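Local coordinates for putative fumarylacetoacetate hydrolase family protein (Yersinia pestis, PDB 3S52) that is of undetermined specific function but belongs to the fumarylacetoacetate hydrolase family and adopts a fold built round a mixed beta sheet, at residues K21-G26 / R180-R185; S41-L46 / I175-R180; K65-V70 / L105-L110. One frame throughout, in Å; residues are numbered along the deposited sequence.

Contact 1 (K21-G26 / R180-R185); sequences KVVCVG and RFFTLR
Val23 and Leu184 mark the nearest backbone approach, with CA atoms 8.4 Å apart, too far for backbone-to-backbone bonding, so side chains bridge the gap between strand 21-26 and the loop leaving helix 171-181, one of them to a backbone carbonyl. Within the fumarylacetoacetate hydrolase fold this is a buried strand-to-loop contact on the mixed sheet, where strand 21-26 runs between strands 45-50 and 189-191. Val23 divides its two methyls between two partners. CG2, anti to its own carbonyl carbon, lies 3.7 Å from Leu184 CD2, the two side chains meeting at about a right angle. CG1 reaches obliquely to the Phe182 ring, 4.0 Å from CD2, while Phe181 CB sits over the centre of one face of that ring. Thr183 points away from the strand, and its OG1 is hydrogen-bonded to Asp128 of the second subunit; Arg185 forms a salt bridge with Glu51 of the same neighbour. Lys21 runs out extended as far as CE and then bends at chi4 (-61°), which carries its ammonium to the Thr183 carbonyl and to a salt bridge with Asp188. Lys21 NZ donates to Thr183 O at 2.8 Å, almost straight on, with a C=O...N angle of 168°.

Contact 2 (S41-L46 / I175-R180); sequences SVEPVL and ISYMSR
Tyr177 lays one face of its ring over Pro44, and the rest of the contact is arranged round this pairing. Pro44 CD stands 4.0 Å from the Tyr177 ring centroid, 21° off the ring normal, in a CH-pi contact displaced toward the rim. The proline ring continues along the same side of the tyrosine, with Pro44 CG 3.5 Å from Tyr177 CD2. The ring gets there because Tyr177 CG stands anti to the backbone N (chi1 178°), which sends the phenol out from the helix across the loop.

Glu43 reaches the hydroxyl end of the same ring. Its side chain crosses that of Tyr177 at about a right angle, and Glu43 OE1 comes within 3.3 Å of Tyr177 CE1, with the carboxylate and ring planes 57° apart. Arg180 adds an opposite charge in the neighbourhood, its NH1 4.3 Å from Glu43 OE1; this is beyond a salt bridge and at most a weak electrostatic attraction. The phenol oxygen is hydrogen-bonded to Lys123 of the second subunit, whose ammonium also bonds to Pro44 O, so one lysine ties both halves of the contact to the dimer partner.

Deeper in, Leu46 is shared between two residues of the helix. Its CD1 lies 3.8 Å from Tyr177 CE2, meeting the ring obliquely, while CD2 is 3.9 Å from the terminal CE of Met178, a selenomethionine; both methyls also touch Met178 CG.

The contact thus packs helix 171-181 against the entry to strand 45-50. Met178 carries on to Val23 and Val25 of strand 21-26 and to Val190 of strand 189-191, while Ile175 and Ser176 turn to Val92 of helix 89-95.

Contact 3 (K65-V70 / L105-L110); sequences KDFGSV and LTLREL
Ser69 and Glu109 form the polar centre of the contact, one carboxylate oxygen accepting two hydrogen bonds from the same residue. Ser69 N donates to Glu109 OE2 over 2.8 Å, approaching from above the carboxylate plane, 52° out of it. Ser69 OG gives a second bond of 3.1 Å to Glu109 OE2, meeting the anti lone pair. The hydroxyl is placed for this by chi1 of 62°, which sets OG between the backbone N and the carbonyl carbon. With two donors on one oxygen, the carboxylate is restrained in its rotation, and its position in the first turn of helix 108-117 would probably favour the charged form.

Beside this polar pair lies an apolar layer. Leu107 spreads its two methyls: CD1 touches Phe67 CB at 3.5 Å, and CD2 presses on Val70 CG2 at 3.4 Å, tighter than usual for two methyls. Val70 CG1 continues the layer to Leu105 CB.

Backbone groups add further links. Gly68, at a phi of 102° and with no side chain in the way, lets the loop come close to the glutamate, its CA 3.6 Å from Glu109 OE2. A weak bond joins Arg108 N to Ser69 O. A water links the loop to the helix: it donates to Phe67 O at 2.7 Å and accepts a longer bond from Leu110 N.

Farther out, the Phe67 ring stacks on Phe181 of the second subunit, while Thr106 OG1 is held by Lys125. Leu107, at the N-cap position, marks the junction where strand 96-107 of this fumarylacetoacetate hydrolase fold gives way to helix 108-117, and the loop leading into strand 70-80 packs against it.

Contacts 1 and 2 are neighbours, their centres 9 Å apart: they share Arg180 and helix 171-181, and their strands 21-26 and 45-50 pair in the mixed sheet, where Gly26 N probably bonds to Val45 O over 2.9 Å. Contact 3 reaches the same sheet but stands apart, its centre 23 Å from that of contact 1 and 26 Å from that of contact 2. The dimer interface brings the two regions together, setting contact 3 against the 180-185 segment of the other subunit. A bound sulfate, probably from the crystallisation liquor, lies about 6 Å from the Thr106 side chain of contact 3.

Contact 1 (K21-G26 / R180-R185)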
loop_
_atom_site.group_PDB
_atom_site.type_symbol
_atom_site.label_atom_id
_atom_site.label_comp_id
_atom_site.label_asym_id
_atom_site.label_seq_id
_atom_site.Cartn_x
_atom_site.Cartn_y
_atom_site.Cartn_z
ATOM N N LYS A 21 2.701 7.340 2.528
ATOM C CA LYS A 21 1.791 6.226 2.794
ATOM C C LYS A 21 1.104 6.333 4.148
ATOM O O LYS A 21 1.467 7.161 4.994
ATOM C CB LYS A 21 2.516 4.870 2.686
ATOM C CG LYS A 21 3.615 4.644 3.757
ATOM C CD LYS A 21 4.270 3.258 3.609
ATOM C CE LYS A 21 5.507 3.107 4.525
ATOM N NZ LYS A 21 6.588 4.108 4.215
ATOM N N VAL A 22 0.119 5.461 4.331
ATOM C CA VAL A 22 -0.637 5.326 5.568
ATOM C C VAL A 22 -0.582 3.842 5.954
ATOM O O VAL A 22 -0.993 2.996 5.169
ATOM C CB VAL A 22 -2.100 5.741 5.334
ATOM C CG1 VAL A 22 -2.892 5.726 6.638
ATOM C CG2 VAL A 22 -2.152 7.101 4.687
ATOM N N VAL A 23 -0.029 3.529 7.126
ATOM C CA VAL A 23 0.050 2.147 7.609
ATOM C C VAL A 23 -1.042 1.983 8.645
ATOM O O VAL A 23 -1.208 2.822 9.520
ATOM C CB VAL A 23 1.449 1.797 8.172
ATOM C CG1 VAL A 23 1.558 0.286 8.520
ATOM C CG2 VAL A 23 2.518 2.176 7.178
ATOM N N CYS A 24 -1.816 0.918 8.512
ATOM C CA CYS A 24 -3.084 0.796 9.216
ATOM C C CYS A 24 -3.153 -0.521 9.922
ATOM O O CYS A 24 -2.511 -1.480 9.500
ATOM C CB CYS A 24 -4.249 0.854 8.219
ATOM S SG CYS A 24 -4.229 2.291 7.124
ATOM N N VAL A 25 -3.951 -0.582 10.988
ATOM C CA VAL A 25 -4.148 -1.843 11.689
ATOM C C VAL A 25 -5.613 -2.279 11.643
ATOM O O VAL A 25 -6.511 -1.474 11.867
ATOM C CB VAL A 25 -3.674 -1.764 13.150
ATOM C CG1 VAL A 25 -4.527 -0.742 13.964
ATOM C CG2 VAL A 25 -3.699 -3.151 13.788
ATOM N N GLY A 26 -5.858 -3.551 11.345
ATOM C CA GLY A 26 -7.218 -4.076 11.410
ATOM C C GLY A 26 -7.451 -4.810 12.718
ATOM O O GLY A 26 -6.499 -5.193 13.403
ATOM N N ARG A 180 9.005 -2.821 11.941
ATOM C CA ARG A 180 9.817 -4.012 11.682
ATOM C C ARG A 180 9.678 -4.411 10.224
ATOM O O ARG A 180 10.578 -4.992 9.643
ATOM C CB ARG A 180 9.388 -5.192 12.553
ATOM C CG ARG A 180 9.688 -5.045 14.047
ATOM C CD ARG A 180 9.250 -6.314 14.794
ATOM N NE ARG A 180 9.915 -7.497 14.248
ATOM C CZ ARG A 180 9.442 -8.735 14.329
ATOM N NH1 ARG A 180 8.281 -8.974 14.930
ATOM N NH2 ARG A 180 10.130 -9.735 13.795
ATOM N N PHE A 181 8.529 -4.090 9.646
ATOM C CA PHE A 181 8.208 -4.420 8.255
ATOM C C PHE A 181 8.451 -3.237 7.329
ATOM O O PHE A 181 9.036 -3.395 6.256
ATOM C CB PHE A 181 6.773 -4.959 8.105
ATOM C CG PHE A 181 6.576 -6.303 8.741
ATOM C CD1 PHE A 181 6.751 -7.473 7.997
ATOM C CD2 PHE A 181 6.253 -6.406 10.088
ATOM C CE1 PHE A 181 6.578 -8.718 8.579
ATOM C CE2 PHE A 181 6.078 -7.638 10.682
ATOM C CZ PHE A 181 6.243 -8.805 9.929
ATOM N N PHE A 182 7.866 -2.092 7.685
ATOM C CA PHE A 182 7.900 -0.906 6.834
ATOM C C PHE A 182 8.665 0.256 7.468
ATOM O O PHE A 182 8.425 0.620 8.617
ATOM C CB PHE A 182 6.470 -0.484 6.492
ATOM C CG PHE A 182 5.544 -1.655 6.268
ATOM C CD1 PHE A 182 5.698 -2.472 5.157
ATOM C CD2 PHE A 182 4.536 -1.942 7.164
ATOM C CE1 PHE A 182 4.859 -3.549 4.947
ATOM C CE2 PHE A 182 3.693 -3.022 6.953
ATOM C CZ PHE A 182 3.868 -3.827 5.850
ATOM N N THR A 183 9.619 0.811 6.734
ATOM C CA THR A 183 10.216 2.065 7.181
ATOM C C THR A 183 9.102 3.108 7.179
ATOM O O THR A 183 8.400 3.277 6.180
ATOM C CB THR A 183 11.361 2.517 6.253
ATOM O OG1 THR A 183 12.505 1.681 6.472
ATOM C CG2 THR A 183 11.743 3.988 6.530
ATOM N N LEU A 184 8.910 3.786 8.300
ATOM C CA LEU A 184 7.916 4.846 8.368
ATOM C C LEU A 184 8.626 6.185 8.235
ATOM O O LEU A 184 9.332 6.610 9.147
ATOM C CB LEU A 184 7.132 4.777 9.678
ATOM C CG LEU A 184 6.504 3.427 10.034
ATOM C CD1 LEU A 184 5.667 3.543 11.292
ATOM C CD2 LEU A 184 5.672 2.886 8.881
ATOM N N ARG A 185 8.460 6.838 7.090
ATOM C CA ARG A 185 9.177 8.073 6.836
ATOM C C ARG A 185 8.494 9.214 7.576
ATOM O O ARG A 185 7.309 9.131 7.906
ATOM C CB ARG A 185 9.236 8.354 5.336
ATOM C CG ARG A 185 9.931 7.257 4.490
ATOM C CD ARG A 185 10.500 7.844 3.185
ATOM N NE ARG A 185 10.995 6.843 2.226
ATOM C CZ ARG A 185 12.157 6.206 2.344
ATOM N NH1 ARG A 185 12.537 5.330 1.423
ATOM N NH2 ARG A 185 12.941 6.435 3.390
#

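Contact 2 (S41-L46 / I175-R180)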
loop_
_atom_site.group_PDB
_atom_site.type_symbol
_atom_site.label_atom_id
_atom_site.label_comp_id
_atom_site.label_asym_id
_atom_site.label_seq_id
_atom_site.Cartn_x
_atom_site.Cartn_y
_atom_site.Cartn_z
ATOM N N SER A 41 -6.013 -11.509 16.178
ATOM C CA SER A 41 -4.867 -12.166 15.569
ATOM C C SER A 41 -3.716 -12.132 16.560
ATOM O O SER A 41 -3.679 -11.270 17.433
ATOM C CB SER A 41 -4.490 -11.455 14.268
ATOM O OG SER A 41 -3.391 -12.076 13.638
ATOM N N VAL A 42 -2.785 -13.074 16.460
ATOM C CA VAL A 42 -1.698 -13.080 17.430
ATOM C C VAL A 42 -0.905 -11.798 17.320
ATOM O O VAL A 42 -0.585 -11.169 18.331
ATOM C CB VAL A 42 -0.751 -14.263 17.259
ATOM C CG1 VAL A 42 0.466 -14.084 18.191
ATOM C CG2 VAL A 42 -1.489 -15.558 17.541
ATOM N N GLU A 43 -0.601 -11.407 16.087
ATOM C CA GLU A 43 0.117 -10.160 15.829
ATOM C C GLU A 43 -0.760 -9.196 15.043
ATOM O O GLU A 43 -1.681 -9.620 14.325
ATOM C CB GLU A 43 1.393 -10.447 15.047
ATOM C CG GLU A 43 2.193 -11.601 15.625
ATOM C CD GLU A 43 3.556 -11.719 15.001
ATOM O OE1 GLU A 43 4.384 -10.806 15.228
ATOM O OE2 GLU A 43 3.787 -12.701 14.265
ATOM N N PRO A 44 -0.483 -7.890 15.179
ATOM C CA PRO A 44 -1.318 -6.879 14.543
ATOM C C PRO A 44 -1.517 -7.172 13.070
ATOM O O PRO A 44 -0.577 -7.537 12.364
ATOM C CB PRO A 44 -0.513 -5.601 14.720
ATOM C CG PRO A 44 0.245 -5.828 16.013
ATOM C CD PRO A 44 0.485 -7.303 16.130
ATOM N N VAL A 45 -2.754 -7.005 12.624
ATOM C CA VAL A 45 -3.106 -7.099 11.212
ATOM C C VAL A 45 -2.770 -5.776 10.534
ATOM O O VAL A 45 -3.285 -4.731 10.912
ATOM C CB VAL A 45 -4.596 -7.380 11.083
ATOM C CG1 VAL A 45 -5.011 -7.389 9.631
ATOM C CG2 VAL A 45 -4.916 -8.716 11.763
ATOM N N LEU A 46 -1.880 -5.822 9.550
ATOM C CA LEU A 46 -1.354 -4.598 8.941
ATOM C C LEU A 46 -1.727 -4.503 7.471
ATOM O O LEU A 46 -1.619 -5.479 6.736
ATOM C CB LEU A 46 0.174 -4.559 9.064
ATOM C CG LEU A 46 0.729 -4.496 10.490
ATOM C CD1 LEU A 46 2.197 -4.130 10.455
ATOM C CD2 LEU A 46 -0.039 -3.427 11.280
ATOM N N ILE A 175 3.254 0.901 16.572
ATOM C CA ILE A 175 4.095 1.574 15.607
ATOM C C ILE A 175 5.472 0.930 15.600
ATOM O O ILE A 175 6.097 0.786 14.555
ATOM C CB ILE A 175 4.176 3.085 15.865
ATOM C CG1 ILE A 175 2.802 3.722 15.652
ATOM C CG2 ILE A 175 5.187 3.725 14.930
ATOM C CD1 ILE A 175 2.780 5.234 15.913
ATOM N N SER A 176 5.933 0.512 16.772
ATOM C CA SER A 176 7.193 -0.198 16.853
ATOM C C SER A 176 7.106 -1.445 15.982
ATOM O O SER A 176 7.966 -1.698 15.137
ATOM C CB SER A 176 7.502 -0.561 18.307
ATOM O OG SER A 176 8.698 -1.302 18.397
ATOM N N TYR A 177 6.045 -2.212 16.178
ATOM C CA TYR A 177 5.816 -3.409 15.377
ATOM C C TYR A 177 5.797 -3.133 13.862
ATOM O O TYR A 177 6.517 -3.800 13.097
ATOM C CB TYR A 177 4.533 -4.116 15.828
ATOM C CG TYR A 177 4.207 -5.345 15.014
ATOM C CD1 TYR A 177 4.968 -6.508 15.126
ATOM C CD2 TYR A 177 3.155 -5.338 14.116
ATOM C CE1 TYR A 177 4.671 -7.641 14.363
ATOM C CE2 TYR A 177 2.842 -6.462 13.357
ATOM C CZ TYR A 177 3.600 -7.608 13.482
ATOM O OH TYR A 177 3.275 -8.711 12.709
HETATM N N MSE A 178 5.000 -2.156 13.430
HETATM C CA MSE A 178 4.918 -1.793 12.004
HETATM C C MSE A 178 6.298 -1.508 11.414
HETATM O O MSE A 178 6.599 -1.876 10.283
HETATM C CB MSE A 178 4.036 -0.556 11.787
HETATM C CG MSE A 178 2.571 -0.741 12.120
HETATM SE SE MSE A 178 1.638 1.008 12.191
HETATM C CE MSE A 178 -0.230 0.314 12.203
ATOM N N SER A 179 7.134 -0.834 12.180
ATOM C CA SER A 179 8.453 -0.429 11.680
ATOM C C SER A 179 9.387 -1.628 11.473
ATOM O O SER A 179 10.455 -1.465 10.901
ATOM C CB SER A 179 9.117 0.570 12.637
ATOM O OG SER A 179 9.655 -0.098 13.781
ATOM N N ARG A 180 9.005 -2.821 11.941
ATOM C CA ARG A 180 9.817 -4.012 11.682
ATOM C C ARG A 180 9.678 -4.411 10.224
ATOM O O ARG A 180 10.578 -4.992 9.643
ATOM C CB ARG A 180 9.388 -5.192 12.553
ATOM C CG ARG A 180 9.688 -5.045 14.047
ATOM C CD ARG A 180 9.250 -6.314 14.794
ATOM N NE ARG A 180 9.915 -7.497 14.248
ATOM C CZ ARG A 180 9.442 -8.735 14.329
ATOM N NH1 ARG A 180 8.281 -8.974 14.930
ATOM N NH2 ARG A 180 10.130 -9.735 13.795
#

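Contact 3 (K65-V70 / L105-L110)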
loop_
_atom_site.group_PDB
_atom_site.type_symbol
_atom_site.label_atom_id
_atom_site.label_comp_id
_atom_site.label_asym_id
_atom_site.label_seq_id
_atom_site.Cartn_x
_atom_site.Cartn_y
_atom_site.Cartn_z
ATOM N N LYS A 65 -19.309 4.745 -6.575
ATOM C CA LYS A 65 -20.680 4.237 -6.665
ATOM C C LYS A 65 -20.886 2.785 -7.139
ATOM O O LYS A 65 -21.978 2.235 -6.954
ATOM C CB LYS A 65 -21.536 5.177 -7.537
ATOM C CG LYS A 65 -21.646 6.623 -7.030
ATOM C CD LYS A 65 -22.032 6.688 -5.544
ATOM C CE LYS A 65 -22.161 8.134 -5.037
ATOM N NZ LYS A 65 -20.862 8.886 -5.034
ATOM N N ASP A 66 -19.883 2.168 -7.763
ATOM C CA ASP A 66 -20.111 0.857 -8.405
ATOM C C ASP A 66 -19.614 -0.417 -7.697
ATOM O O ASP A 66 -19.807 -1.544 -8.203
ATOM C CB ASP A 66 -19.666 0.873 -9.871
ATOM C CG ASP A 66 -20.581 1.706 -10.760
ATOM O OD1 ASP A 66 -21.712 2.046 -10.333
ATOM O OD2 ASP A 66 -20.152 2.017 -11.898
ATOM N N PHE A 67 -18.936 -0.232 -6.569
ATOM C CA PHE A 67 -18.230 -1.317 -5.888
ATOM C C PHE A 67 -18.950 -1.934 -4.691
ATOM O O PHE A 67 -18.359 -2.720 -3.939
ATOM C CB PHE A 67 -16.794 -0.898 -5.561
ATOM C CG PHE A 67 -15.967 -0.621 -6.787
ATOM C CD1 PHE A 67 -15.950 -1.528 -7.842
ATOM C CD2 PHE A 67 -15.237 0.550 -6.903
ATOM C CE1 PHE A 67 -15.209 -1.278 -8.985
ATOM C CE2 PHE A 67 -14.494 0.806 -8.045
ATOM C CZ PHE A 67 -14.485 -0.110 -9.088
ATOM N N GLY A 68 -20.198 -1.532 -4.483
ATOM C CA GLY A 68 -20.968 -2.019 -3.355
ATOM C C GLY A 68 -20.983 -0.944 -2.286
ATOM O O GLY A 68 -20.606 0.196 -2.545
ATOM N N SER A 69 -21.424 -1.294 -1.086
ATOM C CA SER A 69 -21.580 -0.295 -0.036
ATOM C C SER A 69 -20.227 0.136 0.522
ATOM O O SER A 69 -19.290 -0.663 0.607
ATOM C CB SER A 69 -22.471 -0.823 1.084
ATOM O OG SER A 69 -21.877 -1.961 1.686
ATOM N N VAL A 70 -20.141 1.415 0.869
ATOM C CA VAL A 70 -18.963 2.004 1.472
ATOM C C VAL A 70 -19.230 2.260 2.959
ATOM O O VAL A 70 -20.183 2.965 3.316
ATOM C CB VAL A 70 -18.608 3.326 0.751
ATOM C CG1 VAL A 70 -17.407 3.983 1.383
ATOM C CG2 VAL A 70 -18.362 3.068 -0.731
ATOM N N LEU A 105 -12.181 4.271 4.988
ATOM C CA LEU A 105 -13.369 3.893 4.221
ATOM C C LEU A 105 -13.103 2.566 3.552
ATOM O O LEU A 105 -12.034 2.351 2.983
ATOM C CB LEU A 105 -13.731 4.923 3.144
ATOM C CG LEU A 105 -13.995 6.385 3.519
ATOM C CD1 LEU A 105 -14.381 7.165 2.277
ATOM C CD2 LEU A 105 -15.075 6.489 4.572
ATOM N N THR A 106 -14.098 1.694 3.573
ATOM C CA THR A 106 -13.872 0.314 3.200
ATOM C C THR A 106 -14.989 -0.147 2.294
ATOM O O THR A 106 -16.155 0.105 2.581
ATOM C CB THR A 106 -13.861 -0.573 4.456
ATOM O OG1 THR A 106 -12.803 -0.153 5.329
ATOM C CG2 THR A 106 -13.675 -2.071 4.088
ATOM N N LEU A 107 -14.662 -0.861 1.226
ATOM C CA LEU A 107 -15.749 -1.423 0.443
ATOM C C LEU A 107 -15.976 -2.761 1.099
ATOM O O LEU A 107 -15.302 -3.746 0.811
ATOM C CB LEU A 107 -15.314 -1.579 -1.016
ATOM C CG LEU A 107 -15.031 -0.228 -1.695
ATOM C CD1 LEU A 107 -14.384 -0.378 -3.082
ATOM C CD2 LEU A 107 -16.306 0.587 -1.783
ATOM N N ARG A 108 -16.996 -2.803 1.944
ATOM C CA ARG A 108 -17.102 -3.875 2.922
ATOM C C ARG A 108 -17.447 -5.191 2.252
ATOM O O ARG A 108 -16.962 -6.239 2.666
ATOM C CB ARG A 108 -18.147 -3.541 3.992
ATOM C CG ARG A 108 -18.298 -4.609 5.069
ATOM C CD ARG A 108 -19.293 -4.205 6.153
ATOM N NE ARG A 108 -19.409 -5.232 7.190
ATOM C CZ ARG A 108 -20.053 -5.070 8.345
ATOM N NH1 ARG A 108 -20.646 -3.917 8.633
ATOM N NH2 ARG A 108 -20.101 -6.064 9.221
ATOM N N GLU A 109 -18.302 -5.132 1.231
ATOM C CA GLU A 109 -18.690 -6.325 0.489
ATOM C C GLU A 109 -17.486 -6.934 -0.219
ATOM O O GLU A 109 -17.276 -8.143 -0.157
ATOM C CB GLU A 109 -19.803 -6.012 -0.526
ATOM C CG GLU A 109 -21.101 -5.475 0.095
ATOM C CD GLU A 109 -22.082 -4.925 -0.947
ATOM O OE1 GLU A 109 -22.306 -5.600 -1.981
ATOM O OE2 GLU A 109 -22.625 -3.816 -0.734
ATOM N N LEU A 110 -16.701 -6.103 -0.897
ATOM C CA LEU A 110 -15.479 -6.596 -1.544
ATOM C C LEU A 110 -14.527 -7.181 -0.510
ATOM O O LEU A 110 -14.026 -8.296 -0.679
ATOM C CB LEU A 110 -14.760 -5.490 -2.322
ATOM C CG LEU A 110 -15.213 -5.104 -3.727
ATOM C CD1 LEU A 110 -14.210 -4.134 -4.342
ATOM C CD2 LEU A 110 -15.364 -6.328 -4.602
HETATM O O HOH W 1 -18.163 -3.223 -1.280
#